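PDB 4AC1: endo-N-acetyl-beta-D-glucosaminidase from Hypocrea jecorina, which hydrolyses the bond between the two core N-acetylglucosamines of N-linked glycans, and so trims the glycans of the fungus's own cellulases. Local coordinates for residues P3-Y8 with E270-V275; S234-I239 with T276-P281; I43-V48 with E104-Q109. One frame throughout, in Å; residues are numbered along the deposited sequence.

Contact 1 of 3, residues P3-Y8 with E270-V275; sequences PRLIVY and EWAQIV. With ZN (zinc ion), chain H.
The indole of Trp271 turns its far corner to the strand residues Leu5 and Val7. With CG anti to the backbone N (chi1 -176°), the ring reaches off the helix to this point, where CZ3 meets Leu5 CD1 at 3.8 Å and Val7 CG2 at 4.0 Å, both obliquely. From the same helix, Val275 lays its CG2 methyl on one face of the indole, 3.6 Å above the plane and over its centre. Leu5 CD1 also presses on Val275 CG1 at 3.6 Å, so the two methyls of this valine serve different partners. The other branch, Leu5 CD2, lies 4.2 Å from Ala272 CB. Val252 of the neighbouring strand touches Trp271 and Val275 as well.

Strand 4-8 and helix 270-275 run nearly antiparallel, at 163°. In the (beta/alpha)8 barrel of family 18 the last helix packs on the outside of the first strand, where strand 4-9 pairs with strand 251-255 and closes the barrel. The carboxylate of Glu270 lies well clear of the strand: OE2 binds zinc at 2.1 Å, and OE1 accepts a hydrogen bond of 2.6 Å from a zinc-bound water, which is likely to keep the group from turning. Glu267 and three more waters complete the six ligands. No hydrogen bond joins strand to helix, so the interface rests on the fit of buried hydrocarbon, with charge kept to the outer side of the helix.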
loop_
_atom_site.group_PDB
_atom_site.type_symbol
_atom_site.label_atom_id
_atom_site.label_comp_id
_atom_site.label_asym_id
_atom_site.label_seq_id
_atom_site.Cartn_x
_atom_site.Cartn_y
_atom_site.Cartn_z
ATOM N N PRO A 3 11.726 -9.503 5.628
ATOM C CA PRO A 3 10.835 -8.348 5.576
ATOM C C PRO A 3 10.420 -7.974 4.154
ATOM O O PRO A 3 11.197 -8.111 3.207
ATOM C CB PRO A 3 11.704 -7.233 6.166
ATOM C CG PRO A 3 13.078 -7.586 5.727
ATOM C CD PRO A 3 13.132 -9.090 5.821
ATOM N N ARG A 4 9.195 -7.486 4.018
ATOM C CA ARG A 4 8.716 -6.968 2.735
ATOM C C ARG A 4 9.325 -5.596 2.477
ATOM O O ARG A 4 9.593 -4.833 3.424
ATOM C CB ARG A 4 7.194 -6.857 2.736
ATOM C CG ARG A 4 6.492 -8.154 3.128
ATOM C CD ARG A 4 4.994 -7.958 3.167
ATOM N NE ARG A 4 4.265 -9.084 3.757
ATOM C CZ ARG A 4 3.988 -9.215 5.053
ATOM N NH1 ARG A 4 4.422 -8.324 5.926
ATOM N NH2 ARG A 4 3.269 -10.245 5.488
ATOM N N LEU A 5 9.574 -5.297 1.204
ATOM C CA LEU A 5 9.921 -3.950 0.780
ATOM C C LEU A 5 8.937 -3.569 -0.298
ATOM O O LEU A 5 8.924 -4.164 -1.384
ATOM C CB LEU A 5 11.357 -3.856 0.249
ATOM C CG LEU A 5 11.776 -2.477 -0.287
ATOM C CD1 LEU A 5 11.622 -1.370 0.777
ATOM C CD2 LEU A 5 13.195 -2.497 -0.842
ATOM N N ILE A 6 8.107 -2.582 0.013
ATOM C CA ILE A 6 6.938 -2.249 -0.779
ATOM C C ILE A 6 7.058 -0.812 -1.241
ATOM O O ILE A 6 7.374 0.063 -0.445
ATOM C CB ILE A 6 5.683 -2.372 0.097
ATOM C CG1 ILE A 6 5.512 -3.819 0.584
ATOM C CG2 ILE A 6 4.427 -1.869 -0.634
ATOM C CD1 ILE A 6 5.039 -3.933 2.010
ATOM N N VAL A 7 6.834 -0.568 -2.524
ATOM C CA VAL A 7 6.883 0.787 -3.083
ATOM C C VAL A 7 5.550 1.105 -3.756
ATOM O O VAL A 7 5.079 0.341 -4.625
ATOM C CB VAL A 7 8.016 0.932 -4.115
ATOM C CG1 VAL A 7 7.880 2.251 -4.908
ATOM C CG2 VAL A 7 9.371 0.831 -3.430
ATOM N N TYR A 8 4.930 2.205 -3.332
ATOM C CA TYR A 8 3.761 2.751 -4.005
ATOM C C TYR A 8 4.182 3.572 -5.217
ATOM O O TYR A 8 5.115 4.389 -5.139
ATOM C CB TYR A 8 2.969 3.644 -3.061
ATOM C CG TYR A 8 2.142 2.931 -2.004
ATOM C CD1 TYR A 8 2.669 2.601 -0.753
ATOM C CD2 TYR A 8 0.809 2.598 -2.256
ATOM C CE1 TYR A 8 1.893 1.945 0.205
ATOM C CE2 TYR A 8 0.024 1.958 -1.301
ATOM C CZ TYR A 8 0.575 1.637 -0.075
ATOM O OH TYR A 8 -0.188 1.011 0.888
ATOM N N GLU A 270 17.339 4.869 -5.553
ATOM C CA GLU A 270 18.329 4.843 -4.487
ATOM C C GLU A 270 17.699 4.612 -3.113
ATOM O O GLU A 270 18.297 3.945 -2.270
ATOM C CB GLU A 270 19.210 6.085 -4.497
ATOM C CG GLU A 270 20.158 6.107 -5.681
ATOM C CD GLU A 270 21.037 7.333 -5.727
ATOM O OE1 GLU A 270 20.788 8.275 -4.955
ATOM O OE2 GLU A 270 21.981 7.363 -6.560
ATOM N N TRP A 271 16.483 5.128 -2.908
ATOM C CA TRP A 271 15.738 4.864 -1.687
ATOM C C TRP A 271 15.623 3.355 -1.434
ATOM O O TRP A 271 15.947 2.877 -0.358
ATOM C CB TRP A 271 14.340 5.489 -1.777
ATOM C CG TRP A 271 13.517 5.351 -0.524
ATOM C CD1 TRP A 271 13.494 6.216 0.531
ATOM C CD2 TRP A 271 12.610 4.291 -0.201
ATOM N NE1 TRP A 271 12.627 5.765 1.494
ATOM C CE2 TRP A 271 12.067 4.584 1.069
ATOM C CE3 TRP A 271 12.197 3.124 -0.862
ATOM C CZ2 TRP A 271 11.143 3.747 1.696
ATOM C CZ3 TRP A 271 11.268 2.297 -0.235
ATOM C CH2 TRP A 271 10.741 2.617 1.024
ATOM N N ALA A 272 15.171 2.610 -2.448
ATOM C CA ALA A 272 15.018 1.163 -2.307
ATOM C C ALA A 272 16.333 0.443 -2.043
ATOM O O ALA A 272 16.342 -0.549 -1.332
ATOM C CB ALA A 272 14.304 0.567 -3.519
ATOM N N GLN A 273 17.430 0.944 -2.613
ATOM C CA GLN A 273 18.763 0.429 -2.287
ATOM C C GLN A 273 19.116 0.627 -0.807
ATOM O O GLN A 273 19.540 -0.301 -0.132
ATOM C CB GLN A 273 19.823 1.099 -3.166
ATOM C CG GLN A 273 19.722 0.765 -4.639
ATOM C CD GLN A 273 20.725 1.513 -5.487
ATOM O OE1 GLN A 273 20.928 2.713 -5.308
ATOM N NE2 GLN A 273 21.317 0.822 -6.449
ATOM N N ILE A 274 18.904 1.840 -0.303
ATOM C CA ILE A 274 19.175 2.145 1.097
ATOM C C ILE A 274 18.315 1.304 2.034
ATOM O O ILE A 274 18.806 0.728 3.012
ATOM C CB ILE A 274 19.001 3.665 1.374
ATOM C CG1 ILE A 274 20.117 4.438 0.661
ATOM C CG2 ILE A 274 18.992 3.960 2.876
ATOM C CD1 ILE A 274 20.084 5.922 0.854
ATOM N N VAL A 275 17.023 1.214 1.732
ATOM C CA VAL A 275 16.128 0.433 2.592
ATOM C C VAL A 275 16.410 -1.068 2.501
ATOM O O VAL A 275 16.240 -1.777 3.474
ATOM C CB VAL A 275 14.637 0.795 2.360
ATOM C CG1 VAL A 275 13.743 0.018 3.288
ATOM C CG2 VAL A 275 14.436 2.268 2.609
HETATM ZN ZN ZN H . 23.199 8.990 -7.044
HETATM O O HOH W 1 22.317 10.164 -5.739
HETATM O O HOH W 2 24.479 10.556 -7.610
HETATM O O HOH W 3 24.369 7.694 -8.458
HETATM O O HOH W 4 24.602 8.432 -5.576
#

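Contact 2 of 3, residues S234-I239 with T276-P281; sequences SLNNTI and TVILRP. Unlike the reference sequence in segment 276-281: Val277 (reference Glu). With NAG (2-acetamido-2-deoxy-beta-D-glucopyranose), chain B.
Ile278 lies along the side chain of Asn236, with Asn236 CA and Ile278 CA 5.7 Å apart. Its CD1 and CG1 cover Asn236 CB, and its CG2 lies 3.6 Å from Asn236 OD1. With Ile278 CG1 beside the backbone N (chi1 -66°), CG2 is left anti to it and meets Ile239 CD1 at 3.9 Å, the two isoleucines crossing at about a right angle. Ile239 CD1 goes on to Leu279 CD2, and Leu235 CD2 makes a looser touch on Ile278 CD1. Beside this apolar patch a single water bridges the helices, donating to Asn236 OD1 at 2.7 Å and to Ile278 O at 2.8 Å. It thereby occupies a carbonyl in the last turn of the helix, just before Arg280 departs from helical geometry.

Helices 232-246 and 270-279 are the last two of the (beta/alpha)8 barrel and lie side by side over strand 251-255, where Ile239 and Leu279 both rest on Val252. On the outer side, Asn236 is the glycosylated residue of an Asn-Asn-Thr sequon, its ND2 bonded covalently to C1 of an N-acetylglucosamine. The acetamido methyl C8 of the sugar leans back across the groove, 3.5 Å from Val277 CG1 and 4.0 Å from Ile278 CG1; Val277 replaces the glutamate of the reference sequence. Further out, Thr238, the sequon threonine, hydrogen-bonds through OG1 to Met197 O, and Arg280 forms a salt bridge with Asp1 at the chain start.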
loop_
_atom_site.group_PDB
_atom_site.type_symbol
_atom_site.label_atom_id
_atom_site.label_comp_id
_atom_site.label_asym_id
_atom_site.label_seq_id
_atom_site.Cartn_x
_atom_site.Cartn_y
_atom_site.Cartn_z
ATOM N N SER A 234 17.607 7.297 10.734
ATOM C CA SER A 234 16.715 7.221 11.890
ATOM C C SER A 234 15.854 5.966 11.796
ATOM O O SER A 234 15.687 5.236 12.772
ATOM C CB SER A 234 15.833 8.472 11.954
ATOM O OG SER A 234 14.919 8.431 13.038
ATOM N N LEU A 235 15.303 5.737 10.605
ATOM C CA LEU A 235 14.532 4.532 10.314
ATOM C C LEU A 235 15.360 3.290 10.651
ATOM O O LEU A 235 14.867 2.368 11.311
ATOM C CB LEU A 235 14.089 4.524 8.843
ATOM C CG LEU A 235 13.339 3.272 8.380
ATOM C CD1 LEU A 235 11.993 3.157 9.081
ATOM C CD2 LEU A 235 13.163 3.272 6.867
ATOM N N ASN A 236 16.618 3.283 10.208
ATOM C CA ASN A 236 17.501 2.155 10.447
ATOM C C ASN A 236 17.691 1.867 11.938
ATOM O O ASN A 236 17.573 0.721 12.377
ATOM C CB ASN A 236 18.853 2.382 9.779
ATOM C CG ASN A 236 19.811 1.260 10.053
ATOM O OD1 ASN A 236 19.534 0.103 9.729
ATOM N ND2 ASN A 236 20.951 1.593 10.675
ATOM N N ASN A 237 17.966 2.910 12.719
ATOM C CA ASN A 237 18.196 2.738 14.144
ATOM C C ASN A 237 16.989 2.070 14.814
ATOM O O ASN A 237 17.118 1.151 15.610
ATOM C CB ASN A 237 18.541 4.102 14.760
ATOM C CG ASN A 237 18.956 4.001 16.209
ATOM O OD1 ASN A 237 18.117 4.053 17.112
ATOM N ND2 ASN A 237 20.259 3.872 16.442
ATOM N N THR A 238 15.802 2.534 14.451
ATOM C CA THR A 238 14.582 1.970 14.994
ATOM C C THR A 238 14.364 0.524 14.552
ATOM O O THR A 238 14.009 -0.322 15.365
ATOM C CB THR A 238 13.373 2.834 14.600
ATOM O OG1 THR A 238 13.544 4.136 15.179
ATOM C CG2 THR A 238 12.070 2.246 15.107
ATOM N N ILE A 239 14.581 0.235 13.270
ATOM C CA ILE A 239 14.371 -1.130 12.777
ATOM C C ILE A 239 15.339 -2.131 13.427
ATOM O O ILE A 239 14.928 -3.236 13.780
ATOM C CB ILE A 239 14.394 -1.176 11.242
ATOM C CG1 ILE A 239 13.095 -0.556 10.710
ATOM C CG2 ILE A 239 14.578 -2.614 10.735
ATOM C CD1 ILE A 239 13.044 -0.403 9.188
ATOM N N THR A 276 16.864 -1.536 1.343
ATOM C CA THR A 276 17.338 -2.916 1.232
ATOM C C THR A 276 18.541 -3.162 2.160
ATOM O O THR A 276 18.607 -4.203 2.836
ATOM C CB THR A 276 17.665 -3.298 -0.219
ATOM O OG1 THR A 276 16.460 -3.283 -1.002
ATOM C CG2 THR A 276 18.273 -4.699 -0.291
ATOM N N VAL A 277 19.474 -2.205 2.225
ATOM C CA VAL A 277 20.606 -2.359 3.151
ATOM C C VAL A 277 20.138 -2.387 4.611
ATOM O O VAL A 277 20.711 -3.095 5.443
ATOM C CB VAL A 277 21.703 -1.286 2.983
ATOM C CG1 VAL A 277 22.916 -1.643 3.840
ATOM C CG2 VAL A 277 22.160 -1.172 1.554
ATOM N N ILE A 278 19.094 -1.631 4.926
ATOM C CA ILE A 278 18.522 -1.648 6.271
ATOM C C ILE A 278 17.855 -2.993 6.604
ATOM O O ILE A 278 18.079 -3.564 7.685
ATOM C CB ILE A 278 17.509 -0.487 6.449
ATOM C CG1 ILE A 278 18.236 0.859 6.387
ATOM C CG2 ILE A 278 16.688 -0.665 7.736
ATOM C CD1 ILE A 278 17.304 2.073 6.344
ATOM N N LEU A 279 17.039 -3.508 5.686
ATOM C CA LEU A 279 16.205 -4.667 5.965
ATOM C C LEU A 279 16.928 -5.983 5.762
ATOM O O LEU A 279 16.627 -6.982 6.427
ATOM C CB LEU A 279 15.007 -4.649 5.033
ATOM C CG LEU A 279 13.972 -3.560 5.281
ATOM C CD1 LEU A 279 12.898 -3.621 4.182
ATOM C CD2 LEU A 279 13.357 -3.699 6.673
ATOM N N ARG A 280 17.844 -5.984 4.802
ATOM C CA ARG A 280 18.591 -7.179 4.432
ATOM C C ARG A 280 20.087 -6.871 4.331
ATOM O O ARG A 280 20.668 -6.937 3.244
ATOM C CB ARG A 280 18.049 -7.757 3.119
ATOM C CG ARG A 280 16.632 -8.316 3.230
ATOM C CD ARG A 280 16.106 -8.897 1.924
ATOM N NE ARG A 280 14.672 -9.161 2.033
ATOM C CZ ARG A 280 14.137 -10.335 2.354
ATOM N NH1 ARG A 280 14.912 -11.402 2.574
ATOM N NH2 ARG A 280 12.820 -10.450 2.442
ATOM N N PRO A 281 20.714 -6.541 5.478
ATOM C CA PRO A 281 22.114 -6.087 5.459
ATOM C C PRO A 281 23.115 -7.180 5.075
ATOM O O PRO A 281 24.264 -6.867 4.780
ATOM C CB PRO A 281 22.357 -5.588 6.889
ATOM C CG PRO A 281 21.306 -6.229 7.725
ATOM C CD PRO A 281 20.141 -6.556 6.836
HETATM C C1 NAG B . 21.993 0.671 11.049
HETATM C C2 NAG B . 23.164 0.890 10.089
HETATM C C3 NAG B . 24.460 0.229 10.570
HETATM C C4 NAG B . 24.702 0.392 12.068
HETATM C C5 NAG B . 23.437 0.152 12.894
HETATM C C6 NAG B . 23.635 0.518 14.363
HETATM C C7 NAG B . 22.544 1.235 7.763
HETATM C C8 NAG B . 22.191 0.600 6.454
HETATM N N2 NAG B . 22.813 0.405 8.765
HETATM O O3 NAG B . 25.561 0.802 9.899
HETATM O O4 NAG B . 25.711 -0.519 12.451
HETATM O O5 NAG B . 22.378 0.940 12.386
HETATM O O6 NAG B . 23.966 1.886 14.518
HETATM O O7 NAG B . 22.575 2.459 7.869
HETATM O O HOH W 5 19.937 -2.565 9.497
#

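Contact 3 of 3, residues I43-V48 with E104-Q109; sequences INQGGV and EHYYGQ
Tyr106 and Gln109, one turn apart on the helix, hold the 43-48 loop through its backbone. Gly46 N donates to Tyr106 OH at 2.7 Å in an almost perfectly straight bond (178°), arriving at the ring edge near its plane. Gln109, its CG beside the backbone N (chi1 -69°) and its chain extended beyond, reaches the loop with its amide. Its NE2 donates to Gly47 O at 2.9 Å, with the carbonyl oxygen close to the amide plane and the donor in the carbonyl plane. Gly47 O has a second donor, a water at 2.9 Å that also sits 2.6 Å from His105 NE2. At the other end of the amide, Gln109 OE1 lies 2.7 Å from a second water, which accepts from Asn44 N at 2.8 Å. This probably limits the rotation of the amide and fits NE2 being the end toward Gly47.

Within the loop, Gly47 N bonds back to Asn44 O, closing a type II beta turn whose third residue, Gly46, takes the positive phi (72°) that glycine adopts readily. Below the hydroxyl, the Tyr106 ring is steadied by hydrocarbon: Ile43 CG2 lies 3.7 Å from CD1, and CD2 of the neighbouring His105 sits over the centre of one face. At Tyr106, a phenylalanine would probably keep much of this packing yet leave Gly46 N without its acceptor, and the direct hydrogen bonding to the turn would fall to Gln109.

The loop leaves strand 35-42 at the C-terminal end of the barrel strands and leads to the short strand 50-51. One side of helix 100-116 packs against it, while Tyr107 and Glu104 turn to helix 132-146, the tyrosine packing on Leu138 and Leu142 and the glutamate forming a salt bridge with Arg141.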
loop_
_atom_site.group_PDB
_atom_site.type_symbol
_atom_site.label_atom_id
_atom_site.label_comp_id
_atom_site.label_asym_id
_atom_site.label_seq_id
_atom_site.Cartn_x
_atom_site.Cartn_y
_atom_site.Cartn_z
ATOM N N ILE A 43 -12.970 4.412 -7.694
ATOM C CA ILE A 43 -14.324 3.990 -8.046
ATOM C C ILE A 43 -15.177 5.253 -8.139
ATOM O O ILE A 43 -15.251 6.043 -7.190
ATOM C CB ILE A 43 -14.920 3.012 -6.993
ATOM C CG1 ILE A 43 -13.959 1.851 -6.687
ATOM C CG2 ILE A 43 -16.325 2.531 -7.408
ATOM C CD1 ILE A 43 -13.730 0.893 -7.814
ATOM N N ASN A 44 -15.806 5.455 -9.291
ATOM C CA ASN A 44 -16.560 6.679 -9.561
ATOM C C ASN A 44 -18.042 6.407 -9.723
ATOM O O ASN A 44 -18.428 5.652 -10.613
ATOM C CB ASN A 44 -16.024 7.327 -10.837
ATOM C CG ASN A 44 -14.540 7.637 -10.750
ATOM O OD1 ASN A 44 -13.733 7.097 -11.508
ATOM N ND2 ASN A 44 -14.168 8.483 -9.794
ATOM N N GLN A 45 -18.870 7.010 -8.866
ATOM C CA GLN A 45 -20.320 6.911 -9.024
ATOM C C GLN A 45 -20.700 7.305 -10.455
ATOM O O GLN A 45 -20.274 8.346 -10.952
ATOM C CB GLN A 45 -21.058 7.807 -8.021
ATOM C CG GLN A 45 -22.582 7.804 -8.222
ATOM C CD GLN A 45 -23.326 8.804 -7.359
ATOM O OE1 GLN A 45 -24.275 8.441 -6.669
ATOM N NE2 GLN A 45 -22.920 10.069 -7.420
ATOM N N GLY A 46 -21.469 6.448 -11.119
ATOM C CA GLY A 46 -21.917 6.729 -12.482
ATOM C C GLY A 46 -20.839 6.637 -13.553
ATOM O O GLY A 46 -21.112 6.906 -14.726
ATOM N N GLY A 47 -19.621 6.257 -13.161
ATOM C CA GLY A 47 -18.493 6.164 -14.087
ATOM C C GLY A 47 -17.823 4.806 -14.155
ATOM O O GLY A 47 -18.386 3.785 -13.751
ATOM N N VAL A 48 -16.622 4.802 -14.710
ATOM C CA VAL A 48 -15.799 3.599 -14.761
ATOM C C VAL A 48 -14.596 3.801 -13.846
ATOM O O VAL A 48 -14.218 4.932 -13.540
ATOM C CB VAL A 48 -15.311 3.235 -16.208
ATOM C CG1 VAL A 48 -16.506 2.957 -17.118
ATOM C CG2 VAL A 48 -14.409 4.344 -16.789
ATOM N N GLU A 104 -22.895 -4.495 -5.973
ATOM C CA GLU A 104 -22.462 -5.468 -6.969
ATOM C C GLU A 104 -21.880 -4.797 -8.200
ATOM O O GLU A 104 -20.912 -5.284 -8.788
ATOM C CB GLU A 104 -23.609 -6.395 -7.380
ATOM C CG GLU A 104 -23.945 -7.451 -6.364
ATOM C CD GLU A 104 -22.854 -8.498 -6.194
ATOM O OE1 GLU A 104 -22.195 -8.882 -7.186
ATOM O OE2 GLU A 104 -22.680 -8.942 -5.047
ATOM N N HIS A 105 -22.492 -3.686 -8.605
ATOM C CA HIS A 105 -22.054 -2.978 -9.793
ATOM C C HIS A 105 -20.627 -2.444 -9.614
ATOM O O HIS A 105 -19.760 -2.670 -10.463
ATOM C CB HIS A 105 -23.019 -1.843 -10.144
ATOM C CG HIS A 105 -22.519 -0.946 -11.232
ATOM N ND1 HIS A 105 -22.433 -1.354 -12.547
ATOM C CD2 HIS A 105 -22.073 0.329 -11.204
ATOM C CE1 HIS A 105 -21.951 -0.368 -13.278
ATOM N NE2 HIS A 105 -21.732 0.671 -12.491
ATOM N N TYR A 106 -20.390 -1.726 -8.520
ATOM C CA TYR A 106 -19.086 -1.102 -8.302
ATOM C C TYR A 106 -18.029 -2.115 -7.875
ATOM O O TYR A 106 -16.878 -2.046 -8.328
ATOM C CB TYR A 106 -19.191 0.116 -7.365
ATOM C CG TYR A 106 -19.996 1.217 -8.001
ATOM C CD1 TYR A 106 -19.505 1.891 -9.114
ATOM C CD2 TYR A 106 -21.268 1.543 -7.535
ATOM C CE1 TYR A 106 -20.244 2.886 -9.735
ATOM C CE2 TYR A 106 -22.021 2.533 -8.159
ATOM C CZ TYR A 106 -21.492 3.195 -9.258
ATOM O OH TYR A 106 -22.229 4.165 -9.885
ATOM N N TYR A 107 -18.424 -3.057 -7.026
ATOM C CA TYR A 107 -17.529 -4.156 -6.689
ATOM C C TYR A 107 -17.124 -4.918 -7.974
ATOM O O TYR A 107 -15.951 -5.262 -8.169
ATOM C CB TYR A 107 -18.126 -5.118 -5.638
ATOM C CG TYR A 107 -17.250 -6.331 -5.533
ATOM C CD1 TYR A 107 -16.045 -6.265 -4.820
ATOM C CD2 TYR A 107 -17.548 -7.506 -6.245
ATOM C CE1 TYR A 107 -15.189 -7.345 -4.780
ATOM C CE2 TYR A 107 -16.688 -8.581 -6.216
ATOM C CZ TYR A 107 -15.511 -8.489 -5.469
ATOM O OH TYR A 107 -14.667 -9.569 -5.423
ATOM N N GLY A 108 -18.093 -5.159 -8.860
ATOM C CA GLY A 108 -17.821 -5.877 -10.102
ATOM C C GLY A 108 -16.766 -5.160 -10.932
ATOM O O GLY A 108 -15.908 -5.794 -11.541
ATOM N N GLN A 109 -16.823 -3.833 -10.949
ATOM C CA GLN A 109 -15.795 -3.042 -11.632
ATOM C C GLN A 109 -14.399 -3.248 -11.026
ATOM O O GLN A 109 -13.409 -3.380 -11.754
ATOM C CB GLN A 109 -16.141 -1.560 -11.607
ATOM C CG GLN A 109 -17.353 -1.141 -12.449
ATOM C CD GLN A 109 -17.546 0.362 -12.415
ATOM O OE1 GLN A 109 -17.060 1.033 -11.510
ATOM N NE2 GLN A 109 -18.253 0.900 -13.397
HETATM O O HOH W 6 -16.403 3.607 -11.333
HETATM O O HOH W 7 -21.166 3.020 -13.557
#

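Contacts 1 and 2 share helix 270-279 and, with centres 10 Å apart, form one continuous seam where the barrel closes. Pro3 O and Arg280 NH2, 2.9 Å apart in a probable hydrogen bond, join them. Contact 3 lies on the other side of the chain's centre, its centre about 33 Å from that of contact 1 and 40 Å from that of contact 2. The family's DxDxE signature, Asp123 to Glu127, begins on strand 121-125 and runs just past its end; Glu127 and Gln189 bind a zinc ion. The side chains of Ile6 in contact 1 and Ile43 in contact 3 each lie about 11 Å from that of Asp125. The zinc of contact 1 and the glycan of contact 2 lie outside the barrel.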